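Local coordinates for trehalose-6-phosphate phosphatase (Candida albicans, PDB 5DXF), which belongs to glycosyltransferase family 20 and is named a trehalose-phosphatase, the deposited fragment having the two-domain GT-B architecture, at residues 469-474 with 497-502. Sequence-based numbering, arbitrary orientation.
Sequences DAIMVN and VSLESK
At the surface of one Rossmann-like half of this GT-B fold, Leu-499 of helix 493-509 packs against Ile-471, in the segment that forms the edge strand, and against the backbone just before it. No hydrogen bond joins the two segments, and together they bury just 178 Å², so the contact rests on van der Waals packing, apolar at Ile-471 and Leu-499, with Asp-469 and Lys-502 beside it. Leu-499 faces two different surfaces with its two methyls. CD2 meets Ile-471 CG1 at 3.8 Å, an ordinary van der Waals approach, with the two side chains crossing at about a right angle. CD1 lies instead near the loop backbone, 3.2 Å from Asp-469 O. A forked residue suits this place because one branch can cover the neighbouring isoleucine while the other lies over the peptide. On Ile-471, CG1 is anti to the carbonyl carbon (chi1 -53°), which carries this longer branch to the leucine, although its CB does not point straight at the helix.

Three residues, nearly one helical turn, further on, Lys-502 runs beside Asp-469. The aliphatic part of the lysine makes the approach, with CD 4.3 Å from Asp-469 CG. Their charged ends do not touch: Asp-469 OD1 is 4.9 Å from Lys-502 NZ, a separation at which the opposite charges may still attract weakly. Both are exposed, as suits charged residues at the protein surface, where water can solvate both groups.

Within the fold, strand 471-473 is an outermost strand of its parallel sheet, hydrogen-bonded through Ile-471 and Val-473 to Leu-457 in strand 455-458. Ile-471 also touches Thr-484 and Ala-488, so this one side chain touches both helix 493-509 and helix 478-489, the latter also packing on Val-473 further along the strand.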
loop_
_atom_site.group_PDB
_atom_site.type_symbol
_atom_site.label_atom_id
_atom_site.label_comp_id
_atom_site.label_asym_id
_atom_site.label_seq_id
_atom_site.Cartn_x
_atom_site.Cartn_y
_atom_site.Cartn_z
ATOM N N ASP A 469 -6.566 10.891 -15.924
ATOM C CA ASP A 469 -5.958 11.471 -17.121
ATOM C C ASP A 469 -4.621 10.831 -17.496
ATOM O O ASP A 469 -4.085 11.093 -18.572
ATOM C CB ASP A 469 -5.771 12.979 -16.932
ATOM C CG ASP A 469 -7.060 13.754 -17.124
ATOM O OD1 ASP A 469 -7.696 13.589 -18.186
ATOM O OD2 ASP A 469 -7.438 14.520 -16.214
ATOM N N ALA A 470 -4.086 9.996 -16.611
ATOM C CA ALA A 470 -2.817 9.325 -16.872
ATOM C C ALA A 470 -2.943 8.353 -18.037
ATOM O O ALA A 470 -4.029 7.841 -18.312
ATOM C CB ALA A 470 -2.333 8.593 -15.628
ATOM N N ILE A 471 -1.829 8.108 -18.721
ATOM C CA ILE A 471 -1.784 7.096 -19.767
ATOM C C ILE A 471 -2.083 5.734 -19.148
ATOM O O ILE A 471 -1.581 5.412 -18.077
ATOM C CB ILE A 471 -0.414 7.076 -20.477
ATOM C CG1 ILE A 471 -0.050 8.479 -20.971
ATOM C CG2 ILE A 471 -0.426 6.100 -21.639
ATOM C CD1 ILE A 471 1.298 8.562 -21.662
ATOM N N MET A 472 -2.887 4.932 -19.824
ATOM C CA MET A 472 -3.365 3.697 -19.241
ATOM C C MET A 472 -3.026 2.503 -20.091
ATOM O O MET A 472 -2.922 2.604 -21.304
ATOM C CB MET A 472 -4.866 3.772 -19.057
ATOM C CG MET A 472 -5.298 4.889 -18.145
ATOM S SD MET A 472 -5.265 4.363 -16.442
ATOM C CE MET A 472 -6.165 5.691 -15.676
ATOM N N VAL A 473 -2.839 1.365 -19.441
ATOM C CA VAL A 473 -2.491 0.152 -20.151
ATOM C C VAL A 473 -3.171 -1.079 -19.569
ATOM O O VAL A 473 -3.596 -1.079 -18.427
ATOM C CB VAL A 473 -0.960 -0.012 -20.226
ATOM C CG1 VAL A 473 -0.396 -0.736 -19.016
ATOM C CG2 VAL A 473 -0.534 -0.642 -21.536
ATOM N N ASN A 474 -3.261 -2.128 -20.371
ATOM C CA ASN A 474 -3.579 -3.437 -19.855
ATOM C C ASN A 474 -2.267 -4.197 -19.711
ATOM O O ASN A 474 -1.635 -4.548 -20.687
ATOM C CB ASN A 474 -4.522 -4.158 -20.811
ATOM C CG ASN A 474 -4.884 -5.551 -20.347
ATOM O OD1 ASN A 474 -4.938 -5.832 -19.160
ATOM N ND2 ASN A 474 -5.144 -6.422 -21.289
ATOM N N VAL A 497 4.321 18.198 -20.444
ATOM C CA VAL A 497 4.087 19.239 -19.442
ATOM C C VAL A 497 2.615 19.329 -19.030
ATOM O O VAL A 497 2.311 19.385 -17.842
ATOM C CB VAL A 497 4.548 20.628 -19.936
ATOM C CG1 VAL A 497 4.416 21.666 -18.821
ATOM C CG2 VAL A 497 5.984 20.565 -20.461
ATOM N N SER A 498 1.707 19.332 -20.002
ATOM C CA SER A 498 0.276 19.392 -19.706
ATOM C C SER A 498 -0.189 18.206 -18.863
ATOM O O SER A 498 -0.849 18.387 -17.830
ATOM C CB SER A 498 -0.535 19.463 -21.003
ATOM O OG SER A 498 -0.300 18.330 -21.820
ATOM N N LEU A 499 0.154 16.999 -19.306
ATOM C CA LEU A 499 -0.252 15.789 -18.600
ATOM C C LEU A 499 0.287 15.784 -17.172
ATOM O O LEU A 499 -0.440 15.471 -16.219
ATOM C CB LEU A 499 0.222 14.547 -19.356
ATOM C CG LEU A 499 -0.378 13.212 -18.917
ATOM C CD1 LEU A 499 -1.838 13.392 -18.538
ATOM C CD2 LEU A 499 -0.239 12.192 -20.033
ATOM N N GLU A 500 1.554 16.155 -17.025
ATOM C CA GLU A 500 2.158 16.242 -15.702
ATOM C C GLU A 500 1.468 17.301 -14.854
ATOM O O GLU A 500 1.358 17.133 -13.648
ATOM C CB GLU A 500 3.652 16.543 -15.793
ATOM C CG GLU A 500 4.530 15.531 -15.068
ATOM C CD GLU A 500 4.096 15.268 -13.640
ATOM O OE1 GLU A 500 4.151 16.198 -12.807
ATOM O OE2 GLU A 500 3.705 14.120 -13.351
ATOM N N SER A 501 1.012 18.388 -15.472
ATOM C CA SER A 501 0.268 19.403 -14.737
ATOM C C SER A 501 -0.979 18.760 -14.149
ATOM O O SER A 501 -1.147 18.713 -12.919
ATOM C CB SER A 501 -0.113 20.587 -15.628
ATOM O OG SER A 501 -0.776 21.587 -14.871
ATOM N N LYS A 502 -1.821 18.241 -15.043
ATOM C CA LYS A 502 -3.072 17.582 -14.672
ATOM C C LYS A 502 -2.892 16.582 -13.534
ATOM O O LYS A 502 -3.567 16.668 -12.498
ATOM C CB LYS A 502 -3.675 16.874 -15.892
ATOM C CG LYS A 502 -3.949 17.792 -17.075
ATOM C CD LYS A 502 -4.440 17.022 -18.292
ATOM C CE LYS A 502 -4.744 17.972 -19.442
ATOM N NZ LYS A 502 -6.176 17.945 -19.856
#